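Side-chain contacts in hypothetical protein YHBO (Escherichia coli, PDB 1OI4), which removes Maillard adducts of glyoxal and methylglyoxal from proteins and nucleotides, releasing glycolate or lactate as the repaired molecules are set free: residues R112-N116 against S117-V121; D80-P84 against A85-A89; A144-P147 against I148-D151; V165-K168 against D169-T173. All blocks are in the same frame, centred on the assembly; numbering follows the deposited sequence.

Overall arrangement
All four contacts are local, each within one continuous run of chain. Interaction 4 is a largely buried beta hairpin at the edge of the central sheet; interaction 2 is a surface turn; interactions 1 and 3 lie between these extremes. Interactions 1 and 2 join where Lys-119 reaches the carbonyls of Pro-84, Ala-85 and Phe-87, and interactions 1 and 4 join where Gln-170 binds the carbonyl of Val-115 and strand 121-124 pairs with 171-174. Interaction 3 touches none of the others; its centre is about 17 Å from that of interaction 4, the nearest, and it lies beside the probable nucleophile and the second subunit. Backbone pairing dominates interaction 4, aliphatic packing interaction 3, an aromatic ring interaction 1, and turn bonds interaction 2.

Interaction 1. Residues R112-N116 against S117-V121; sequences RDFVN and SGKPV
Lys-119 and Phe-114 meet where helix 105-116 ends and the chain turns into strand 121-124, one of the helix-to-strand links of this alpha/beta fold. From CB outward the lysine crosses the rim of the ring, touching it at CB and CD. Its CB lies 3.5 Å from Phe-114 CE2, an oblique approach to the ring. CG stays a little farther off, and CD closes in again, 3.6 Å from Phe-114 CZ. The chain, extended beyond CG, carries NZ past the ring to the carbonyls of Phe-87, Pro-84 and Ala-85, with which it hydrogen-bonds. The two side chains cross at about a right angle.

Phe-114 CG stands anti to the backbone N (chi1 -159°), which carries the ring out to the departing chain. Near the ring plane, Pro-120 O comes to 3.3 Å from CE2 and Val-121 CG2 to 3.6 Å from CD2. The same Val-121 CG2 also touches Val-115 CG2 at 4.0 Å, linking the end of the helix to the start of the strand.

The reversal itself is made by backbone: Ser-117 N binds Phe-114 O, and Gly-118, the first residue to leave helical angles, has a positive phi (90°), a conformation that suits glycine because it has no side chain to collide with the carbonyl before it. Gly-118 N donates to Val-115 O over 3.0 Å, from above the carbonyl plane.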
ATOM      1  N   ARG A 112     -12.558  -5.343 -10.641  1.00 12.70           N
ATOM      2  CA  ARG A 112     -13.690  -6.179 -10.250  1.00 13.01           C
ATOM      3  C   ARG A 112     -14.346  -6.853 -11.450  1.00 13.08           C
ATOM      4  O   ARG A 112     -14.539  -8.069 -11.465  1.00 11.73           O
ATOM      5  CB  ARG A 112     -14.736  -5.339  -9.512  1.00 12.81           C
ATOM      6  CG  ARG A 112     -15.993  -6.108  -9.121  1.00 16.81           C
ATOM      7  CD  ARG A 112     -17.057  -5.185  -8.524  1.00 19.60           C
ATOM      8  NE  ARG A 112     -16.597  -4.575  -7.281  1.00 21.91           N
ATOM      9  CZ  ARG A 112     -16.449  -3.268  -7.089  1.00 22.38           C
ATOM     10  NH1 ARG A 112     -16.019  -2.817  -5.917  1.00 24.06           N
ATOM     11  NH2 ARG A 112     -16.731  -2.415  -8.066  1.00 22.87           N
ATOM     12  N   ASP A 113     -14.701  -6.048 -12.444  1.00 13.48           N
ATOM     13  CA  ASP A 113     -15.338  -6.556 -13.649  1.00 15.52           C
ATOM     14  C   ASP A 113     -14.447  -7.529 -14.400  1.00 15.97           C
ATOM     15  O   ASP A 113     -14.930  -8.530 -14.934  1.00 15.42           O
ATOM     16  CB  ASP A 113     -15.715  -5.401 -14.569  1.00 16.32           C
ATOM     17  CG  ASP A 113     -16.833  -4.556 -14.005  1.00 17.82           C
ATOM     18  OD1 ASP A 113     -17.212  -3.566 -14.663  1.00 17.56           O
ATOM     19  OD2 ASP A 113     -17.332  -4.881 -12.906  1.00 17.47           O
ATOM     20  N   PHE A 114     -13.147  -7.246 -14.436  1.00 16.00           N
ATOM     21  CA  PHE A 114     -12.230  -8.127 -15.140  1.00 14.67           C
ATOM     22  C   PHE A 114     -12.189  -9.485 -14.449  1.00 15.28           C
ATOM     23  O   PHE A 114     -12.285 -10.526 -15.101  1.00 16.17           O
ATOM     24  CB  PHE A 114     -10.819  -7.537 -15.198  1.00 17.07           C
ATOM     25  CG  PHE A 114      -9.983  -8.115 -16.306  1.00 16.96           C
ATOM     26  CD1 PHE A 114     -10.037  -7.574 -17.587  1.00 19.62           C
ATOM     27  CD2 PHE A 114      -9.218  -9.258 -16.094  1.00 15.06           C
ATOM     28  CE1 PHE A 114      -9.343  -8.166 -18.647  1.00 19.26           C
ATOM     29  CE2 PHE A 114      -8.521  -9.859 -17.145  1.00 16.83           C
ATOM     30  CZ  PHE A 114      -8.585  -9.311 -18.425  1.00 15.61           C
ATOM     31  N   VAL A 115     -12.051  -9.473 -13.127  1.00 13.41           N
ATOM     32  CA  VAL A 115     -12.014 -10.716 -12.367  1.00 12.72           C
ATOM     33  C   VAL A 115     -13.309 -11.505 -12.553  1.00 13.48           C
ATOM     34  O   VAL A 115     -13.280 -12.718 -12.766  1.00 13.72           O
ATOM     35  CB  VAL A 115     -11.807 -10.449 -10.862  1.00 13.19           C
ATOM     36  CG1 VAL A 115     -11.994 -11.746 -10.076  1.00 12.61           C
ATOM     37  CG2 VAL A 115     -10.404  -9.885 -10.619  1.00 13.19           C
ATOM     38  N   ASN A 116     -14.444 -10.817 -12.468  1.00 13.54           N
ATOM     39  CA  ASN A 116     -15.737 -11.475 -12.631  1.00 16.23           C
ATOM     40  C   ASN A 116     -15.963 -12.000 -14.048  1.00 17.21           C
ATOM     41  O   ASN A 116     -16.903 -12.758 -14.288  1.00 19.78           O
ATOM     42  CB  ASN A 116     -16.877 -10.529 -12.240  1.00 16.29           C
ATOM     43  CG  ASN A 116     -16.972 -10.318 -10.734  1.00 15.91           C
ATOM     44  OD1 ASN A 116     -16.570 -11.176  -9.955  1.00 20.79           O
ATOM     45  ND2 ASN A 116     -17.520  -9.186 -10.325  1.00 16.16           N
ATOM     46  N   SER A 117     -15.106 -11.604 -14.986  1.00 17.25           N
ATOM     47  CA  SER A 117     -15.226 -12.070 -16.364  1.00 16.85           C
ATOM     48  C   SER A 117     -14.604 -13.457 -16.491  1.00 15.69           C
ATOM     49  O   SER A 117     -14.824 -14.153 -17.480  1.00 15.04           O
ATOM     50  CB  SER A 117     -14.519 -11.113 -17.331  1.00 17.43           C
ATOM     51  OG  SER A 117     -13.113 -11.237 -17.229  1.00 19.62           O
ATOM     52  N   GLY A 118     -13.813 -13.847 -15.492  1.00 14.73           N
ATOM     53  CA  GLY A 118     -13.183 -15.156 -15.507  1.00 13.48           C
ATOM     54  C   GLY A 118     -11.822 -15.187 -16.173  1.00 13.58           C
ATOM     55  O   GLY A 118     -11.114 -16.199 -16.116  1.00 11.57           O
ATOM     56  N   LYS A 119     -11.454 -14.076 -16.805  1.00 14.03           N
ATOM     57  CA  LYS A 119     -10.169 -13.960 -17.490  1.00 13.87           C
ATOM     58  C   LYS A 119      -9.014 -13.934 -16.492  1.00 13.95           C
ATOM     59  O   LYS A 119      -9.166 -13.463 -15.367  1.00 13.41           O
ATOM     60  CB  LYS A 119     -10.131 -12.681 -18.324  1.00 13.18           C
ATOM     61  CG  LYS A 119     -11.150 -12.611 -19.438  1.00 13.57           C
ATOM     62  CD  LYS A 119     -11.117 -11.223 -20.070  1.00 16.29           C
ATOM     63  CE  LYS A 119     -12.107 -11.101 -21.210  1.00 19.00           C
ATOM     64  NZ  LYS A 119     -12.176  -9.708 -21.737  1.00 17.40           N
ATOM     65  N   PRO A 120      -7.834 -14.418 -16.908  1.00 14.29           N
ATOM     66  CA  PRO A 120      -6.644 -14.455 -16.047  1.00 14.48           C
ATOM     67  C   PRO A 120      -6.202 -13.087 -15.523  1.00 13.30           C
ATOM     68  O   PRO A 120      -6.246 -12.084 -16.236  1.00 12.51           O
ATOM     69  CB  PRO A 120      -5.578 -15.082 -16.948  1.00 14.93           C
ATOM     70  CG  PRO A 120      -6.388 -15.914 -17.927  1.00 15.60           C
ATOM     71  CD  PRO A 120      -7.542 -14.997 -18.231  1.00 15.18           C
ATOM     72  N   VAL A 121      -5.788 -13.060 -14.264  1.00 12.28           N
ATOM     73  CA  VAL A 121      -5.301 -11.842 -13.633  1.00 12.96           C
ATOM     74  C   VAL A 121      -4.017 -12.224 -12.908  1.00 12.52           C
ATOM     75  O   VAL A 121      -3.983 -13.230 -12.194  1.00 12.85           O
ATOM     76  CB  VAL A 121      -6.320 -11.281 -12.622  1.00 14.33           C
ATOM     77  CG1 VAL A 121      -5.771 -10.022 -11.968  1.00 11.44           C
ATOM     78  CG2 VAL A 121      -7.629 -10.978 -13.329  1.00 14.12           C
TER

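Interaction 2. Residues D80-P84 against A85-A89; sequences DEVTP and AEFDA
Glu-86 OE1 is approached by two groups. Thr-83 N donates to it over 3.4 Å, a weak bond, and a water lies 2.9 Å from OE1 while also reaching Glu-81 O. The carboxylate can fold back over the turn because CG sits between its backbone N and carbonyl carbon (chi1 76°), with the chain extended beyond. The other oxygen, OE2, forms a salt bridge with Lys-25.

The same fold-back lays Glu-86 CG over one face of the Phe-87 ring, offset toward the rim. Val-82 CB meets that ring at its edge, 3.9 Å from CE1, the two side chains crossing at about a right angle. Beyond this contact the phenylalanine packs on strands 25-29 and 52-57 and on helix 105-116.

Thr-83 serves the turn twice. Its OG1, anti to the backbone N, accepts from Ala-85 N at 3.2 Å, and its carbonyl oxygen accepts from Glu-86 N at 3.3 Å. Phe-87 N then binds Pro-84 O at 3.2 Å. With near-helical angles at Pro-84, Ala-85 and Glu-86, this is an ST turn leading two overlapping beta turns, just before strand 89-92.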
ATOM      1  N   ASP A  80     -10.457   5.675 -18.743  1.00 13.91           N
ATOM      2  CA  ASP A  80     -11.769   6.094 -19.240  1.00 17.47           C
ATOM      3  C   ASP A  80     -12.052   5.610 -20.659  1.00 17.27           C
ATOM      4  O   ASP A  80     -13.208   5.540 -21.069  1.00 18.66           O
ATOM      5  CB  ASP A  80     -11.909   7.620 -19.250  1.00 18.38           C
ATOM      6  CG  ASP A  80     -11.888   8.226 -17.871  1.00 19.14           C
ATOM      7  OD1 ASP A  80     -12.476   7.636 -16.946  1.00 16.11           O
ATOM      8  OD2 ASP A  80     -11.295   9.310 -17.722  1.00 22.70           O
ATOM      9  N   GLU A  81     -11.004   5.274 -21.405  1.00 16.74           N
ATOM     10  CA  GLU A  81     -11.190   4.861 -22.794  1.00 18.41           C
ATOM     11  C   GLU A  81     -10.979   3.386 -23.104  1.00 17.55           C
ATOM     12  O   GLU A  81     -10.777   3.023 -24.260  1.00 16.91           O
ATOM     13  CB  GLU A  81     -10.287   5.701 -23.703  1.00 20.97           C
ATOM     14  CG  GLU A  81      -8.804   5.398 -23.554  1.00 24.18           C
ATOM     15  CD  GLU A  81      -7.928   6.389 -24.298  1.00 27.62           C
ATOM     16  OE1 GLU A  81      -8.260   6.719 -25.457  1.00 30.10           O
ATOM     17  OE2 GLU A  81      -6.904   6.830 -23.728  1.00 25.72           O
ATOM     18  N   VAL A  82     -11.026   2.538 -22.082  1.00 16.11           N
ATOM     19  CA  VAL A  82     -10.860   1.109 -22.286  1.00 17.54           C
ATOM     20  C   VAL A  82     -11.913   0.339 -21.512  1.00 18.80           C
ATOM     21  O   VAL A  82     -12.565   0.874 -20.618  1.00 19.61           O
ATOM     22  CB  VAL A  82      -9.463   0.609 -21.848  1.00 15.85           C
ATOM     23  CG1 VAL A  82      -8.396   1.195 -22.754  1.00 14.76           C
ATOM     24  CG2 VAL A  82      -9.202   0.989 -20.406  1.00 16.44           C
ATOM     25  N   THR A  83     -12.061  -0.929 -21.867  1.00 19.52           N
ATOM     26  CA  THR A  83     -13.032  -1.804 -21.240  1.00 19.49           C
ATOM     27  C   THR A  83     -12.374  -3.136 -20.922  1.00 18.32           C
ATOM     28  O   THR A  83     -11.461  -3.563 -21.624  1.00 19.49           O
ATOM     29  CB  THR A  83     -14.199  -2.076 -22.197  1.00 22.11           C
ATOM     30  OG1 THR A  83     -15.026  -3.115 -21.661  1.00 22.71           O
ATOM     31  CG2 THR A  83     -13.663  -2.515 -23.561  1.00 19.26           C
ATOM     32  N   PRO A  84     -12.827  -3.812 -19.858  1.00 17.30           N
ATOM     33  CA  PRO A  84     -12.235  -5.107 -19.510  1.00 15.69           C
ATOM     34  C   PRO A  84     -12.440  -6.088 -20.667  1.00 15.51           C
ATOM     35  O   PRO A  84     -11.637  -6.999 -20.886  1.00 14.22           O
ATOM     36  CB  PRO A  84     -13.022  -5.524 -18.271  1.00 16.83           C
ATOM     37  CG  PRO A  84     -13.417  -4.202 -17.658  1.00 17.25           C
ATOM     38  CD  PRO A  84     -13.822  -3.396 -18.855  1.00 15.93           C
ATOM     39  N   ALA A  85     -13.520  -5.874 -21.414  1.00 13.69           N
ATOM     40  CA  ALA A  85     -13.875  -6.730 -22.539  1.00 14.30           C
ATOM     41  C   ALA A  85     -12.807  -6.879 -23.617  1.00 14.52           C
ATOM     42  O   ALA A  85     -12.605  -7.973 -24.147  1.00 14.63           O
ATOM     43  CB  ALA A  85     -15.170  -6.228 -23.178  1.00 14.87           C
ATOM     44  N   GLU A  86     -12.114  -5.794 -23.938  1.00 13.66           N
ATOM     45  CA  GLU A  86     -11.112  -5.845 -24.994  1.00 13.17           C
ATOM     46  C   GLU A  86      -9.794  -6.527 -24.646  1.00 13.49           C
ATOM     47  O   GLU A  86      -8.946  -6.703 -25.519  1.00 14.58           O
ATOM     48  CB  GLU A  86     -10.831  -4.435 -25.513  1.00 14.11           C
ATOM     49  CG  GLU A  86      -9.967  -3.579 -24.603  1.00 14.87           C
ATOM     50  CD  GLU A  86      -9.745  -2.188 -25.168  1.00 15.57           C
ATOM     51  OE1 GLU A  86     -10.586  -1.298 -24.930  1.00 16.84           O
ATOM     52  OE2 GLU A  86      -8.732  -1.992 -25.865  1.00 18.32           O
ATOM     53  N   PHE A  87      -9.612  -6.914 -23.389  1.00 13.60           N
ATOM     54  CA  PHE A  87      -8.360  -7.562 -22.988  1.00 14.57           C
ATOM     55  C   PHE A  87      -8.506  -9.044 -22.674  1.00 14.39           C
ATOM     56  O   PHE A  87      -9.580  -9.513 -22.296  1.00 14.39           O
ATOM     57  CB  PHE A  87      -7.746  -6.847 -21.777  1.00 12.30           C
ATOM     58  CG  PHE A  87      -7.520  -5.379 -21.996  1.00 11.60           C
ATOM     59  CD1 PHE A  87      -8.396  -4.440 -21.462  1.00  9.60           C
ATOM     60  CD2 PHE A  87      -6.464  -4.936 -22.789  1.00  9.97           C
ATOM     61  CE1 PHE A  87      -8.228  -3.077 -21.718  1.00 11.53           C
ATOM     62  CE2 PHE A  87      -6.289  -3.577 -23.050  1.00 10.62           C
ATOM     63  CZ  PHE A  87      -7.175  -2.644 -22.514  1.00 10.46           C
ATOM     64  N   ASP A  88      -7.406  -9.771 -22.821  1.00 13.48           N
ATOM     65  CA  ASP A  88      -7.378 -11.199 -22.562  1.00 14.22           C
ATOM     66  C   ASP A  88      -6.912 -11.506 -21.144  1.00 14.28           C
ATOM     67  O   ASP A  88      -7.275 -12.531 -20.569  1.00 14.15           O
ATOM     68  CB  ASP A  88      -6.453 -11.877 -23.570  1.00 14.63           C
ATOM     69  CG  ASP A  88      -6.945 -11.720 -24.991  1.00 15.12           C
ATOM     70  OD1 ASP A  88      -7.942 -12.379 -25.338  1.00 19.13           O
ATOM     71  OD2 ASP A  88      -6.350 -10.928 -25.753  1.00 15.71           O
ATOM     72  N   ALA A  89      -6.119 -10.605 -20.579  1.00 12.10           N
ATOM     73  CA  ALA A  89      -5.599 -10.797 -19.233  1.00 11.15           C
ATOM     74  C   ALA A  89      -5.260  -9.455 -18.607  1.00 10.25           C
ATOM     75  O   ALA A  89      -5.223  -8.433 -19.287  1.00  9.01           O
ATOM     76  CB  ALA A  89      -4.356 -11.686 -19.277  1.00 11.38           C
TER
HETATM   77  O   HOH W   1      -9.860   1.291 -26.131  1.00 17.68           O

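Interaction 3. Residues A144-P147 against I148-D151; sequences AVKP and IIID
Ile-148 packs back against Val-145, the first residue of the turn, and Ala-144 just before it. Its CG1 and CD1 are both 3.8 Å from Ala-144 CB, and CG1 lies 3.9 Å from Val-145 CG1, the Val-145 and Ile-148 side chains crossing at about a right angle. The isoleucine reaches them because CG1 occupies the position between its own backbone N and carbonyl carbon (chi1 70°), which also brings CG1 within 3.4 Å of Val-145 O. Ile-149 goes a different way: its CD1 runs beside Lys-146, 3.7 Å from the lysine CA, the two side chains pointing in the same direction.

This first shell is set by two backbone bonds. Ile-148 N donates to Val-145 O over 3.1 Å, with the donor tilted 30° from the carbonyl plane. Ile-149 N donates to Lys-146 O, also over 3.1 Å, but from well above the plane. Pro-147, at a central position of both turns, fixes its own phi through its ring.

Farther out, Ala-144 touches Pro-128 and Ile-148 touches Gln-129, both of helix 128-134. Asp-151 makes a salt bridge with Arg-102 of the second subunit, on which Ile-150 also packs. The arrangement is a pair of overlapping beta turns opening helix 149-154 at the subunit interface, where Val-145 lies against Cys-125, the nucleophile by similarity, and thus beside the probable active site.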
ATOM      1  N   ALA A 144       0.814 -12.930  -1.238  1.00 11.83           N
ATOM      2  CA  ALA A 144       1.124 -11.508  -1.373  1.00 11.55           C
ATOM      3  C   ALA A 144       2.308 -11.151  -0.485  1.00 10.80           C
ATOM      4  O   ALA A 144       2.784 -11.981   0.280  1.00 11.06           O
ATOM      5  CB  ALA A 144      -0.095 -10.660  -0.984  1.00 11.74           C
ATOM      6  N   VAL A 145       2.760  -9.902  -0.586  1.00 10.33           N
ATOM      7  CA  VAL A 145       3.895  -9.409   0.184  1.00  9.47           C
ATOM      8  C   VAL A 145       3.538  -9.276   1.669  1.00  9.09           C
ATOM      9  O   VAL A 145       2.415  -8.918   2.024  1.00  6.73           O
ATOM     10  CB  VAL A 145       4.376  -8.051  -0.391  1.00 11.33           C
ATOM     11  CG1 VAL A 145       3.371  -6.962  -0.067  1.00 12.49           C
ATOM     12  CG2 VAL A 145       5.769  -7.716   0.128  1.00 11.61           C
ATOM     13  N   LYS A 146       4.509  -9.562   2.529  1.00  9.78           N
ATOM     14  CA  LYS A 146       4.323  -9.538   3.976  1.00 10.84           C
ATOM     15  C   LYS A 146       3.423  -8.478   4.614  1.00  9.70           C
ATOM     16  O   LYS A 146       2.471  -8.818   5.312  1.00 11.02           O
ATOM     17  CB  LYS A 146       5.684  -9.520   4.683  1.00 12.01           C
ATOM     18  CG  LYS A 146       6.240 -10.910   4.980  1.00 17.10           C
ATOM     19  CD  LYS A 146       7.243 -10.876   6.127  1.00 19.62           C
ATOM     20  CE  LYS A 146       8.642 -11.262   5.676  1.00 24.80           C
ATOM     21  NZ  LYS A 146       9.192 -10.336   4.648  1.00 28.00           N
ATOM     22  N   PRO A 147       3.712  -7.185   4.399  1.00 10.30           N
ATOM     23  CA  PRO A 147       2.867  -6.152   5.011  1.00 10.82           C
ATOM     24  C   PRO A 147       1.358  -6.229   4.779  1.00  9.11           C
ATOM     25  O   PRO A 147       0.592  -5.746   5.606  1.00  9.52           O
ATOM     26  CB  PRO A 147       3.468  -4.848   4.480  1.00 10.75           C
ATOM     27  CG  PRO A 147       4.106  -5.267   3.177  1.00 12.46           C
ATOM     28  CD  PRO A 147       4.752  -6.572   3.556  1.00  8.87           C
ATOM     29  N   ILE A 148       0.918  -6.829   3.678  1.00  9.99           N
ATOM     30  CA  ILE A 148      -0.521  -6.890   3.426  1.00  9.88           C
ATOM     31  C   ILE A 148      -1.167  -8.252   3.650  1.00  9.65           C
ATOM     32  O   ILE A 148      -2.358  -8.425   3.400  1.00 11.60           O
ATOM     33  CB  ILE A 148      -0.867  -6.390   1.993  1.00 10.01           C
ATOM     34  CG1 ILE A 148      -0.385  -7.391   0.942  1.00 10.04           C
ATOM     35  CG2 ILE A 148      -0.206  -5.038   1.744  1.00  7.22           C
ATOM     36  CD1 ILE A 148      -0.776  -6.998  -0.479  1.00 11.29           C
ATOM     37  N   ILE A 149      -0.392  -9.214   4.138  1.00 11.76           N
ATOM     38  CA  ILE A 149      -0.923 -10.547   4.400  1.00  9.97           C
ATOM     39  C   ILE A 149      -2.183 -10.451   5.258  1.00 11.44           C
ATOM     40  O   ILE A 149      -3.187 -11.109   4.984  1.00 11.20           O
ATOM     41  CB  ILE A 149       0.131 -11.434   5.122  1.00 11.87           C
ATOM     42  CG1 ILE A 149       1.277 -11.772   4.157  1.00 12.04           C
ATOM     43  CG2 ILE A 149      -0.512 -12.707   5.641  1.00 11.35           C
ATOM     44  CD1 ILE A 149       2.398 -12.582   4.788  1.00 12.45           C
ATOM     45  N   ILE A 150      -2.127  -9.617   6.294  1.00 10.94           N
ATOM     46  CA  ILE A 150      -3.263  -9.436   7.189  1.00 11.37           C
ATOM     47  C   ILE A 150      -4.490  -8.873   6.450  1.00 10.56           C
ATOM     48  O   ILE A 150      -5.625  -9.259   6.741  1.00  8.92           O
ATOM     49  CB  ILE A 150      -2.882  -8.498   8.379  1.00 12.69           C
ATOM     50  CG1 ILE A 150      -4.074  -8.313   9.319  1.00 13.15           C
ATOM     51  CG2 ILE A 150      -2.435  -7.133   7.854  1.00 10.22           C
ATOM     52  CD1 ILE A 150      -4.515  -9.564  10.017  1.00 15.19           C
ATOM     53  N   ASP A 151      -4.270  -7.972   5.496  1.00 11.10           N
ATOM     54  CA  ASP A 151      -5.383  -7.387   4.740  1.00 11.85           C
ATOM     55  C   ASP A 151      -6.024  -8.411   3.807  1.00 10.94           C
ATOM     56  O   ASP A 151      -7.238  -8.422   3.621  1.00  9.96           O
ATOM     57  CB  ASP A 151      -4.921  -6.185   3.913  1.00 12.06           C
ATOM     58  CG  ASP A 151      -4.374  -5.059   4.767  1.00 15.58           C
ATOM     59  OD1 ASP A 151      -4.933  -4.804   5.856  1.00 15.70           O
ATOM     60  OD2 ASP A 151      -3.392  -4.415   4.338  1.00 14.84           O
TER

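Interaction 4. Residues V165-K168 against D169-T173; sequences VVDK and DQLVT
A beta hairpin with a classic bulge pairs Asp-167 with both Gln-170 and Leu-171. Asp-167 O takes two donors: Gln-170 N at 2.9 Å, from above the carbonyl plane, and Leu-171 N at 3.2 Å, on a lone pair. In return Asp-167 N donates to Leu-171 O at 2.8 Å. Lys-168 and Asp-169 both adopt left-handed helical angles, which makes the turn close to type III', a near relative of type I', and a water joins Val-166 O to Asp-169 N across the bend.

The strands run antiparallel (167°), and 165-167 forms an edge of the central sheet, which continues through 171-174 to strand 121-124. Val-165 and Thr-173 close the far end with two backbone bonds. Between the bonded pairs, Val-166 and Val-172 share the face toward helix 180-191, lying side by side with CG2 to CG2 at 4.2 Å. On the other face Asp-167 CB meets Leu-171 CB at 4.0 Å.

The buried carboxylate of Asp-167 is well supplied: OD1 accepts from Lys-141 N, while OD2 pairs with Arg-140. Lys-168 NZ reaches the syn lone pair of Asp-167 OD2 over 2.7 Å.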
ATOM      1  N   VAL A 165       0.813 -18.678  -6.446  1.00 14.50           N
ATOM      2  CA  VAL A 165      -0.449 -19.344  -6.156  1.00 14.14           C
ATOM      3  C   VAL A 165      -1.385 -19.107  -7.340  1.00 14.23           C
ATOM      4  O   VAL A 165      -1.563 -17.970  -7.784  1.00 14.97           O
ATOM      5  CB  VAL A 165      -1.120 -18.779  -4.881  1.00 14.78           C
ATOM      6  CG1 VAL A 165      -2.467 -19.452  -4.666  1.00 13.80           C
ATOM      7  CG2 VAL A 165      -0.223 -19.002  -3.673  1.00 14.73           C
ATOM      8  N   VAL A 166      -1.971 -20.182  -7.856  1.00 13.46           N
ATOM      9  CA  VAL A 166      -2.897 -20.087  -8.979  1.00 14.02           C
ATOM     10  C   VAL A 166      -4.272 -20.588  -8.530  1.00 15.01           C
ATOM     11  O   VAL A 166      -4.432 -21.760  -8.198  1.00 15.04           O
ATOM     12  CB  VAL A 166      -2.410 -20.939 -10.177  1.00 16.29           C
ATOM     13  CG1 VAL A 166      -3.372 -20.802 -11.345  1.00 13.14           C
ATOM     14  CG2 VAL A 166      -1.006 -20.507 -10.584  1.00 14.52           C
ATOM     15  N   ASP A 167      -5.256 -19.696  -8.515  1.00 15.61           N
ATOM     16  CA  ASP A 167      -6.603 -20.059  -8.095  1.00 17.37           C
ATOM     17  C   ASP A 167      -7.523 -20.279  -9.291  1.00 18.68           C
ATOM     18  O   ASP A 167      -7.707 -19.383 -10.116  1.00 17.69           O
ATOM     19  CB  ASP A 167      -7.192 -18.962  -7.204  1.00 17.07           C
ATOM     20  CG  ASP A 167      -8.517 -19.366  -6.575  1.00 18.53           C
ATOM     21  OD1 ASP A 167      -8.501 -20.029  -5.516  1.00 16.82           O
ATOM     22  OD2 ASP A 167      -9.575 -19.029  -7.147  1.00 21.14           O
ATOM     23  N   LYS A 168      -8.098 -21.476  -9.372  1.00 20.15           N
ATOM     24  CA  LYS A 168      -9.015 -21.840 -10.450  1.00 21.09           C
ATOM     25  C   LYS A 168      -8.474 -21.486 -11.822  1.00 20.91           C
ATOM     26  O   LYS A 168      -9.227 -21.066 -12.698  1.00 21.12           O
ATOM     27  CB  LYS A 168     -10.359 -21.138 -10.267  1.00 23.21           C
ATOM     28  CG  LYS A 168     -11.016 -21.379  -8.926  1.00 29.43           C
ATOM     29  CD  LYS A 168     -12.391 -20.732  -8.868  1.00 29.92           C
ATOM     30  CE  LYS A 168     -12.924 -20.722  -7.447  1.00 32.44           C
ATOM     31  NZ  LYS A 168     -12.064 -19.896  -6.549  1.00 31.48           N
ATOM     32  N   ASP A 169      -7.172 -21.656 -12.013  1.00 21.11           N
ATOM     33  CA  ASP A 169      -6.552 -21.336 -13.293  1.00 21.62           C
ATOM     34  C   ASP A 169      -6.909 -19.938 -13.775  1.00 19.45           C
ATOM     35  O   ASP A 169      -7.122 -19.727 -14.967  1.00 20.34           O
ATOM     36  CB  ASP A 169      -6.976 -22.339 -14.362  1.00 24.80           C
ATOM     37  CG  ASP A 169      -6.334 -23.686 -14.177  1.00 27.13           C
ATOM     38  OD1 ASP A 169      -5.122 -23.724 -13.873  1.00 27.35           O
ATOM     39  OD2 ASP A 169      -7.037 -24.702 -14.350  1.00 29.84           O
ATOM     40  N   GLN A 170      -6.993 -18.988 -12.852  1.00 17.37           N
ATOM     41  CA  GLN A 170      -7.311 -17.614 -13.222  1.00 16.23           C
ATOM     42  C   GLN A 170      -6.446 -16.613 -12.471  1.00 15.62           C
ATOM     43  O   GLN A 170      -5.732 -15.819 -13.079  1.00 15.56           O
ATOM     44  CB  GLN A 170      -8.785 -17.291 -12.948  1.00 17.57           C
ATOM     45  CG  GLN A 170      -9.097 -15.812 -13.118  1.00 15.49           C
ATOM     46  CD  GLN A 170     -10.477 -15.423 -12.636  1.00 18.28           C
ATOM     47  OE1 GLN A 170     -11.020 -16.023 -11.706  1.00 18.59           O
ATOM     48  NE2 GLN A 170     -11.046 -14.392 -13.253  1.00 17.64           N
ATOM     49  N   LEU A 171      -6.522 -16.650 -11.147  1.00 14.55           N
ATOM     50  CA  LEU A 171      -5.757 -15.725 -10.326  1.00 16.00           C
ATOM     51  C   LEU A 171      -4.360 -16.231 -10.027  1.00 15.63           C
ATOM     52  O   LEU A 171      -4.184 -17.259  -9.371  1.00 14.96           O
ATOM     53  CB  LEU A 171      -6.477 -15.462  -9.004  1.00 17.91           C
ATOM     54  CG  LEU A 171      -7.895 -14.895  -9.055  1.00 21.60           C
ATOM     55  CD1 LEU A 171      -8.410 -14.755  -7.629  1.00 21.10           C
ATOM     56  CD2 LEU A 171      -7.909 -13.547  -9.766  1.00 20.87           C
ATOM     57  N   VAL A 172      -3.367 -15.499 -10.514  1.00 13.95           N
ATOM     58  CA  VAL A 172      -1.979 -15.848 -10.278  1.00 12.37           C
ATOM     59  C   VAL A 172      -1.383 -14.776  -9.376  1.00 11.09           C
ATOM     60  O   VAL A 172      -1.387 -13.598  -9.723  1.00 12.34           O
ATOM     61  CB  VAL A 172      -1.186 -15.893 -11.595  1.00 13.46           C
ATOM     62  CG1 VAL A 172       0.272 -16.254 -11.318  1.00 13.11           C
ATOM     63  CG2 VAL A 172      -1.819 -16.901 -12.543  1.00 12.27           C
ATOM     64  N   THR A 173      -0.892 -15.179  -8.211  1.00 10.98           N
ATOM     65  CA  THR A 173      -0.282 -14.228  -7.289  1.00  9.89           C
ATOM     66  C   THR A 173       1.076 -14.698  -6.789  1.00  9.30           C
ATOM     67  O   THR A 173       1.337 -15.899  -6.674  1.00  9.59           O
ATOM     68  CB  THR A 173      -1.184 -13.942  -6.064  1.00  9.78           C
ATOM     69  OG1 THR A 173      -1.547 -15.172  -5.426  1.00 11.36           O
ATOM     70  CG2 THR A 173      -2.433 -13.191  -6.488  1.00  6.59           C
TER
HETATM   71  O   HOH W   2      -3.773 -16.610  -6.576  1.00 12.83           O
HETATM   72  O   HOH W   3      -5.462 -23.255 -10.401  1.00 13.79           O